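Local coordinates for Afp2 (Serratia entomophila, PDB 6RBN), which forms part of the contractile sheath around the inner tube of the anti-feeding prophage, a phage-tail-like injection particle, and probably helps drive its contraction, at residues 40-45 with 57-62; 46-51 with 81-86. All blocks are in the same frame, centred on the assembly; numbering follows the deposited sequence.

Contact 1: residues 40-45 with 57-62; sequences NTINKP and VEYPTP
I42 and Y59 carry this contact, and E58 adds a smaller share. The delta methyl of I42 lies over one face of the phenol ring: CD1 of I42 is 4.0 Å from the ring centroid of Y59 and 28° off the ring normal, which meets the geometry of a CH-pi contact. The methyl sits toward the hydroxyl end of the ring, since its closest ring atom is CZ of Y59, 3.5 Å from CD1 of I42. With CG1 of I42 beside the backbone N (chi1 -67°), the branch runs toward the end of the helix, where CD1 of I42 also packs 3.4 Å from the carbonyl O of E58. The E58 side chain, bent at chi2 (-67°), crosses that of I42 at about a right angle and brings OE1 of E58 to 3.7 Å from CD1 of I42.

The ring edge faces the other backbone. O of N40 lies in the ring plane, 3.6 Å from CE1 of Y59, and CA of T41 comes 3.7 Å from OH of Y59. No hydrogen bond joins 40-45 to 57-62; the hydroxyl of Y59 bonds instead to Q47.

The loop between strands 30-34 and 46-49 thus folds against the C-terminal end of helix 52-58, while F67 of helix 66-75 meets the Y59 ring edge-to-face.

Contact 2: residues 46-51 with 81-86; sequences IQVFRN and KCYLVN
V48 and Y83 face each other in an antiparallel ladder at the margin of the mixed sheet, where strand 46-49 is outermost within the chain and runs at 161° to strand 82-86. Their side chains lie side by side on one face, and both valine methyls press on the same ring atom: CG1 and CG2 of V48 are each 3.6 Å from CE1 of Y83. CG1 lies in the ring plane at the edge, whereas CG2 approaches obliquely. Setting CG1 of V48 anti to the backbone N (chi1 -180°) turns both branches toward the tyrosine. Further along this face I46 and V85 also run alongside, with CG1 of I46 3.9 Å from CG2 of V85, next to helix 90-97.

The opposite face carries Q47, F49, C82 and L84. CD1 of L84 is the meeting point: it comes to the edge of the phenyl ring, 3.6 Å from CE2 of F49, and lies 3.4 Å from NE2 of Q47. NE2 of Q47 passes L84 and hydrogen-bonds to OH of Y59, which gives this nitrogen a polar partner in a buried setting. Helix 66-75 packs on C82 and L84, and F55 meets the F49 ring edge-to-face.

Four backbone hydrogen bonds, two at Q47-L84 and two at F49-C82, fix the register. The straightest runs from N of F49 to O of C82, 3.1 Å long with an angle of 167° at the hydrogen.

In the fold
From the N terminus the chain passes through strand 30-34 into the loop 40-45, then strand 46-49 and helix 52-58. Contact 1 closes this short excursion, with 11 residues between its segments, by bringing 57-62 back to the loop. Contact 2 closes a longer one, in which the chain continues through helices 52-58 and 66-75 before strand 82-86 slots between 46-49 and 30-34. The segments alternate along the sequence, so the two closures cross, and their centres lie about 11 Å apart. They meet directly: OH of Y59 is 3.1 Å from NE2 of Q47, a probable hydrogen bond. E58 and Y59 also pack on F49, joining the end of helix 52-58 to the sheet's margin, while I42 touches Q47.

Contact 1: residues 40-45 with 57-62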
ATOM      1  N   ASN C  40     -55.993 -68.612  62.326  1.00104.26           N
ATOM      2  CA  ASN C  40     -54.689 -69.214  62.067  1.00104.26           C
ATOM      3  C   ASN C  40     -53.812 -68.356  61.161  1.00104.26           C
ATOM      4  O   ASN C  40     -53.096 -68.878  60.306  1.00104.26           O
ATOM      5  CB  ASN C  40     -54.853 -70.625  61.499  1.00104.26           C
ATOM      6  CG  ASN C  40     -55.739 -70.676  60.269  1.00104.26           C
ATOM      7  OD1 ASN C  40     -56.187 -69.654  59.755  1.00104.26           O
ATOM      8  ND2 ASN C  40     -56.003 -71.885  59.790  1.00104.26           N
ATOM      9  N   THR C  41     -53.850 -67.041  61.340  1.00102.17           N
ATOM     10  CA  THR C  41     -52.944 -66.137  60.650  1.00102.17           C
ATOM     11  C   THR C  41     -52.048 -65.421  61.651  1.00102.17           C
ATOM     12  O   THR C  41     -52.385 -65.289  62.831  1.00102.17           O
ATOM     13  CB  THR C  41     -53.699 -65.098  59.817  1.00102.17           C
ATOM     14  OG1 THR C  41     -54.569 -64.338  60.665  1.00102.17           O
ATOM     15  CG2 THR C  41     -54.503 -65.766  58.729  1.00102.17           C
ATOM     16  N   ILE C  42     -50.893 -64.978  61.162  1.00101.20           N
ATOM     17  CA  ILE C  42     -50.040 -64.081  61.925  1.00101.20           C
ATOM     18  C   ILE C  42     -50.765 -62.751  62.090  1.00101.20           C
ATOM     19  O   ILE C  42     -51.412 -62.258  61.158  1.00101.20           O
ATOM     20  CB  ILE C  42     -48.672 -63.929  61.226  1.00101.20           C
ATOM     21  CG1 ILE C  42     -47.883 -65.245  61.256  1.00101.20           C
ATOM     22  CG2 ILE C  42     -47.810 -62.843  61.853  1.00101.20           C
ATOM     23  CD1 ILE C  42     -47.984 -66.096  60.012  1.00101.20           C
ATOM     24  N   ASN C  43     -50.680 -62.165  63.292  1.00102.54           N
ATOM     25  CA  ASN C  43     -51.409 -60.952  63.652  1.00102.54           C
ATOM     26  C   ASN C  43     -50.892 -59.696  62.932  1.00102.54           C
ATOM     27  O   ASN C  43     -51.417 -58.603  63.174  1.00102.54           O
ATOM     28  CB  ASN C  43     -51.342 -60.765  65.172  1.00102.54           C
ATOM     29  CG  ASN C  43     -52.494 -59.935  65.725  1.00102.54           C
ATOM     30  OD1 ASN C  43     -53.396 -59.528  64.995  1.00102.54           O
ATOM     31  ND2 ASN C  43     -52.462 -59.682  67.027  1.00102.54           N
ATOM     32  N   LYS C  44     -49.877 -59.810  62.080  1.00 98.04           N
ATOM     33  CA  LYS C  44     -49.483 -58.728  61.194  1.00 98.04           C
ATOM     34  C   LYS C  44     -50.614 -58.432  60.217  1.00 98.04           C
ATOM     35  O   LYS C  44     -51.110 -59.360  59.561  1.00 98.04           O
ATOM     36  CB  LYS C  44     -48.218 -59.100  60.429  1.00 98.04           C
ATOM     37  CG  LYS C  44     -46.963 -59.153  61.276  1.00 98.04           C
ATOM     38  CD  LYS C  44     -45.777 -59.700  60.492  1.00 98.04           C
ATOM     39  CE  LYS C  44     -44.942 -58.597  59.851  1.00 98.04           C
ATOM     40  NZ  LYS C  44     -45.595 -57.944  58.686  1.00 98.04           N
ATOM     41  N   PRO C  45     -51.062 -57.187  60.097  1.00 92.40           N
ATOM     42  CA  PRO C  45     -52.173 -56.893  59.186  1.00 92.40           C
ATOM     43  C   PRO C  45     -51.766 -56.911  57.722  1.00 92.40           C
ATOM     44  O   PRO C  45     -52.581 -57.243  56.862  1.00 92.40           O
ATOM     45  CB  PRO C  45     -52.625 -55.496  59.630  1.00 92.40           C
ATOM     46  CG  PRO C  45     -51.417 -54.889  60.232  1.00 92.40           C
ATOM     47  CD  PRO C  45     -50.662 -56.008  60.885  1.00 92.40           C
ATOM     48  N   VAL C  57     -42.275 -70.495  55.207  1.00 90.16           N
ATOM     49  CA  VAL C  57     -41.630 -70.207  56.484  1.00 90.16           C
ATOM     50  C   VAL C  57     -42.660 -69.709  57.488  1.00 90.16           C
ATOM     51  O   VAL C  57     -42.683 -70.144  58.645  1.00 90.16           O
ATOM     52  CB  VAL C  57     -40.481 -69.202  56.283  1.00 90.16           C
ATOM     53  CG1 VAL C  57     -39.916 -68.748  57.615  1.00 90.16           C
ATOM     54  CG2 VAL C  57     -39.381 -69.832  55.458  1.00 90.16           C
ATOM     55  N   GLU C  58     -43.553 -68.820  57.055  1.00 94.30           N
ATOM     56  CA  GLU C  58     -44.561 -68.272  57.950  1.00 94.30           C
ATOM     57  C   GLU C  58     -45.762 -69.191  58.118  1.00 94.30           C
ATOM     58  O   GLU C  58     -46.495 -69.052  59.102  1.00 94.30           O
ATOM     59  CB  GLU C  58     -45.025 -66.908  57.442  1.00 94.30           C
ATOM     60  CG  GLU C  58     -43.934 -65.851  57.432  1.00 94.30           C
ATOM     61  CD  GLU C  58     -43.469 -65.467  58.823  1.00 94.30           C
ATOM     62  OE1 GLU C  58     -44.298 -65.476  59.758  1.00 94.30           O
ATOM     63  OE2 GLU C  58     -42.268 -65.161  58.983  1.00 94.30           O
ATOM     64  N   TYR C  59     -45.983 -70.115  57.186  1.00 92.08           N
ATOM     65  CA  TYR C  59     -47.073 -71.084  57.271  1.00 92.08           C
ATOM     66  C   TYR C  59     -46.497 -72.455  56.944  1.00 92.08           C
ATOM     67  O   TYR C  59     -46.608 -72.931  55.808  1.00 92.08           O
ATOM     68  CB  TYR C  59     -48.212 -70.713  56.329  1.00 92.08           C
ATOM     69  CG  TYR C  59     -48.886 -69.412  56.691  1.00 92.08           C
ATOM     70  CD1 TYR C  59     -49.870 -69.364  57.665  1.00 92.08           C
ATOM     71  CD2 TYR C  59     -48.522 -68.226  56.068  1.00 92.08           C
ATOM     72  CE1 TYR C  59     -50.483 -68.173  57.999  1.00 92.08           C
ATOM     73  CE2 TYR C  59     -49.127 -67.032  56.397  1.00 92.08           C
ATOM     74  CZ  TYR C  59     -50.108 -67.013  57.360  1.00 92.08           C
ATOM     75  OH  TYR C  59     -50.710 -65.823  57.693  1.00 92.08           O
ATOM     76  N   PRO C  60     -45.879 -73.124  57.922  1.00 92.35           N
ATOM     77  CA  PRO C  60     -45.121 -74.345  57.625  1.00 92.35           C
ATOM     78  C   PRO C  60     -45.966 -75.589  57.421  1.00 92.35           C
ATOM     79  O   PRO C  60     -45.422 -76.617  57.009  1.00 92.35           O
ATOM     80  CB  PRO C  60     -44.228 -74.494  58.862  1.00 92.35           C
ATOM     81  CG  PRO C  60     -45.015 -73.876  59.951  1.00 92.35           C
ATOM     82  CD  PRO C  60     -45.761 -72.732  59.336  1.00 92.35           C
ATOM     83  N   THR C  61     -47.268 -75.535  57.687  1.00 93.40           N
ATOM     84  CA  THR C  61     -48.108 -76.709  57.534  1.00 93.40           C
ATOM     85  C   THR C  61     -49.247 -76.424  56.562  1.00 93.40           C
ATOM     86  O   THR C  61     -49.750 -75.294  56.503  1.00 93.40           O
ATOM     87  CB  THR C  61     -48.654 -77.181  58.899  1.00 93.40           C
ATOM     88  OG1 THR C  61     -49.481 -78.337  58.721  1.00 93.40           O
ATOM     89  CG2 THR C  61     -49.428 -76.083  59.623  1.00 93.40           C
ATOM     90  N   PRO C  62     -49.632 -77.409  55.743  1.00 91.38           N
ATOM     91  CA  PRO C  62     -50.730 -77.187  54.792  1.00 91.38           C
ATOM     92  C   PRO C  62     -52.082 -77.045  55.468  1.00 91.38           C
ATOM     93  O   PRO C  62     -52.597 -78.000  56.057  1.00 91.38           O
ATOM     94  CB  PRO C  62     -50.679 -78.438  53.905  1.00 91.38           C
ATOM     95  CG  PRO C  62     -49.288 -78.938  54.037  1.00 91.38           C
ATOM     96  CD  PRO C  62     -48.901 -78.651  55.451  1.00 91.38           C
TER

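Contact 2: residues 46-51 with 81-86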
ATOM      1  N   ILE C  46     -50.517 -56.551  57.425  1.00 88.43           N
ATOM      2  CA  ILE C  46     -49.989 -56.533  56.063  1.00 88.43           C
ATOM      3  C   ILE C  46     -48.664 -57.280  56.073  1.00 88.43           C
ATOM      4  O   ILE C  46     -47.768 -56.944  56.856  1.00 88.43           O
ATOM      5  CB  ILE C  46     -49.788 -55.101  55.535  1.00 88.43           C
ATOM      6  CG1 ILE C  46     -51.112 -54.342  55.473  1.00 88.43           C
ATOM      7  CG2 ILE C  46     -49.148 -55.127  54.160  1.00 88.43           C
ATOM      8  CD1 ILE C  46     -50.944 -52.860  55.267  1.00 88.43           C
ATOM      9  N   GLN C  47     -48.535 -58.287  55.211  1.00 86.90           N
ATOM     10  CA  GLN C  47     -47.300 -59.048  55.112  1.00 86.90           C
ATOM     11  C   GLN C  47     -47.010 -59.387  53.657  1.00 86.90           C
ATOM     12  O   GLN C  47     -47.922 -59.545  52.843  1.00 86.90           O
ATOM     13  CB  GLN C  47     -47.358 -60.307  55.983  1.00 86.90           C
ATOM     14  CG  GLN C  47     -48.518 -61.223  55.699  1.00 86.90           C
ATOM     15  CD  GLN C  47     -48.589 -62.361  56.690  1.00 86.90           C
ATOM     16  OE1 GLN C  47     -47.706 -62.519  57.528  1.00 86.90           O
ATOM     17  NE2 GLN C  47     -49.652 -63.148  56.612  1.00 86.90           N
ATOM     18  N   VAL C  48     -45.718 -59.490  53.343  1.00 83.99           N
ATOM     19  CA  VAL C  48     -45.211 -59.502  51.977  1.00 83.99           C
ATOM     20  C   VAL C  48     -44.527 -60.838  51.724  1.00 83.99           C
ATOM     21  O   VAL C  48     -43.629 -61.228  52.476  1.00 83.99           O
ATOM     22  CB  VAL C  48     -44.225 -58.345  51.739  1.00 83.99           C
ATOM     23  CG1 VAL C  48     -43.699 -58.362  50.312  1.00 83.99           C
ATOM     24  CG2 VAL C  48     -44.858 -57.011  52.092  1.00 83.99           C
ATOM     25  N   PHE C  49     -44.927 -61.513  50.649  1.00 84.23           N
ATOM     26  CA  PHE C  49     -44.418 -62.837  50.302  1.00 84.23           C
ATOM     27  C   PHE C  49     -43.898 -62.801  48.875  1.00 84.23           C
ATOM     28  O   PHE C  49     -44.676 -62.600  47.939  1.00 84.23           O
ATOM     29  CB  PHE C  49     -45.525 -63.879  50.447  1.00 84.23           C
ATOM     30  CG  PHE C  49     -45.920 -64.145  51.866  1.00 84.23           C
ATOM     31  CD1 PHE C  49     -44.992 -64.061  52.885  1.00 84.23           C
ATOM     32  CD2 PHE C  49     -47.238 -64.396  52.189  1.00 84.23           C
ATOM     33  CE1 PHE C  49     -45.360 -64.286  54.192  1.00 84.23           C
ATOM     34  CE2 PHE C  49     -47.609 -64.612  53.493  1.00 84.23           C
ATOM     35  CZ  PHE C  49     -46.671 -64.558  54.494  1.00 84.23           C
ATOM     36  N   ARG C  50     -42.591 -63.007  48.705  1.00 86.60           N
ATOM     37  CA  ARG C  50     -41.979 -62.882  47.387  1.00 86.60           C
ATOM     38  C   ARG C  50     -42.006 -64.172  46.582  1.00 86.60           C
ATOM     39  O   ARG C  50     -42.069 -64.117  45.350  1.00 86.60           O
ATOM     40  CB  ARG C  50     -40.533 -62.404  47.515  1.00 86.60           C
ATOM     41  CG  ARG C  50     -40.402 -60.981  48.012  1.00 86.60           C
ATOM     42  CD  ARG C  50     -38.952 -60.563  48.123  1.00 86.60           C
ATOM     43  NE  ARG C  50     -38.829 -59.191  48.602  1.00 86.60           N
ATOM     44  CZ  ARG C  50     -38.742 -58.859  49.886  1.00 86.60           C
ATOM     45  NH1 ARG C  50     -38.766 -59.801  50.820  1.00 86.60           N
ATOM     46  NH2 ARG C  50     -38.633 -57.585  50.236  1.00 86.60           N
ATOM     47  N   ASN C  51     -41.943 -65.328  47.235  1.00 84.94           N
ATOM     48  CA  ASN C  51     -41.988 -66.600  46.533  1.00 84.94           C
ATOM     49  C   ASN C  51     -42.601 -67.657  47.443  1.00 84.94           C
ATOM     50  O   ASN C  51     -43.071 -67.360  48.546  1.00 84.94           O
ATOM     51  CB  ASN C  51     -40.595 -66.995  46.018  1.00 84.94           C
ATOM     52  CG  ASN C  51     -39.531 -67.001  47.099  1.00 84.94           C
ATOM     53  OD1 ASN C  51     -39.806 -66.813  48.278  1.00 84.94           O
ATOM     54  ND2 ASN C  51     -38.291 -67.211  46.684  1.00 84.94           N
ATOM     55  N   LYS C  81     -44.294 -61.308  43.811  1.00 80.65           N
ATOM     56  CA  LYS C  81     -44.604 -60.845  45.148  1.00 80.65           C
ATOM     57  C   LYS C  81     -46.096 -60.556  45.268  1.00 80.65           C
ATOM     58  O   LYS C  81     -46.765 -60.202  44.295  1.00 80.65           O
ATOM     59  CB  LYS C  81     -43.774 -59.613  45.509  1.00 80.65           C
ATOM     60  CG  LYS C  81     -44.085 -58.362  44.727  1.00 80.65           C
ATOM     61  CD  LYS C  81     -43.140 -57.249  45.128  1.00 80.65           C
ATOM     62  CE  LYS C  81     -43.432 -56.772  46.539  1.00 80.65           C
ATOM     63  NZ  LYS C  81     -42.578 -55.617  46.926  1.00 80.65           N
ATOM     64  N   CYS C  82     -46.616 -60.751  46.472  1.00 80.24           N
ATOM     65  CA  CYS C  82     -48.040 -60.634  46.726  1.00 80.24           C
ATOM     66  C   CYS C  82     -48.231 -60.327  48.199  1.00 80.24           C
ATOM     67  O   CYS C  82     -47.327 -60.527  49.013  1.00 80.24           O
ATOM     68  CB  CYS C  82     -48.780 -61.910  46.332  1.00 80.24           C
ATOM     69  SG  CYS C  82     -48.237 -63.327  47.272  1.00 80.24           S
ATOM     70  N   TYR C  83     -49.418 -59.831  48.531  1.00 79.58           N
ATOM     71  CA  TYR C  83     -49.687 -59.250  49.838  1.00 79.58           C
ATOM     72  C   TYR C  83     -50.871 -59.956  50.481  1.00 79.58           C
ATOM     73  O   TYR C  83     -51.918 -60.118  49.847  1.00 79.58           O
ATOM     74  CB  TYR C  83     -49.989 -57.753  49.706  1.00 79.58           C
ATOM     75  CG  TYR C  83     -48.833 -56.893  49.228  1.00 79.58           C
ATOM     76  CD1 TYR C  83     -47.517 -57.281  49.403  1.00 79.58           C
ATOM     77  CD2 TYR C  83     -49.074 -55.705  48.564  1.00 79.58           C
ATOM     78  CE1 TYR C  83     -46.475 -56.497  48.945  1.00 79.58           C
ATOM     79  CE2 TYR C  83     -48.036 -54.918  48.107  1.00 79.58           C
ATOM     80  CZ  TYR C  83     -46.741 -55.319  48.302  1.00 79.58           C
ATOM     81  OH  TYR C  83     -45.705 -54.541  47.852  1.00 79.58           O
ATOM     82  N   LEU C  84     -50.705 -60.382  51.731  1.00 82.95           N
ATOM     83  CA  LEU C  84     -51.831 -60.771  52.576  1.00 82.95           C
ATOM     84  C   LEU C  84     -52.224 -59.592  53.448  1.00 82.95           C
ATOM     85  O   LEU C  84     -51.483 -59.206  54.355  1.00 82.95           O
ATOM     86  CB  LEU C  84     -51.509 -61.976  53.450  1.00 82.95           C
ATOM     87  CG  LEU C  84     -51.603 -63.352  52.821  1.00 82.95           C
ATOM     88  CD1 LEU C  84     -51.204 -64.401  53.839  1.00 82.95           C
ATOM     89  CD2 LEU C  84     -53.026 -63.570  52.346  1.00 82.95           C
ATOM     90  N   VAL C  85     -53.393 -59.024  53.177  1.00 84.61           N
ATOM     91  CA  VAL C  85     -53.941 -57.920  53.950  1.00 84.61           C
ATOM     92  C   VAL C  85     -55.306 -58.359  54.462  1.00 84.61           C
ATOM     93  O   VAL C  85     -56.099 -58.915  53.699  1.00 84.61           O
ATOM     94  CB  VAL C  85     -54.049 -56.641  53.099  1.00 84.61           C
ATOM     95  CG1 VAL C  85     -54.598 -55.499  53.916  1.00 84.61           C
ATOM     96  CG2 VAL C  85     -52.701 -56.276  52.508  1.00 84.61           C
ATOM     97  N   ASN C  86     -55.569 -58.146  55.753  1.00 90.80           N
ATOM     98  CA  ASN C  86     -56.904 -58.427  56.266  1.00 90.80           C
ATOM     99  C   ASN C  86     -57.903 -57.407  55.732  1.00 90.80           C
ATOM    100  O   ASN C  86     -57.537 -56.289  55.369  1.00 90.80           O
ATOM    101  CB  ASN C  86     -56.921 -58.464  57.799  1.00 90.80           C
ATOM    102  CG  ASN C  86     -56.343 -57.223  58.438  1.00 90.80           C
ATOM    103  OD1 ASN C  86     -55.914 -56.292  57.764  1.00 90.80           O
ATOM    104  ND2 ASN C  86     -56.336 -57.204  59.764  1.00 90.80           N
TER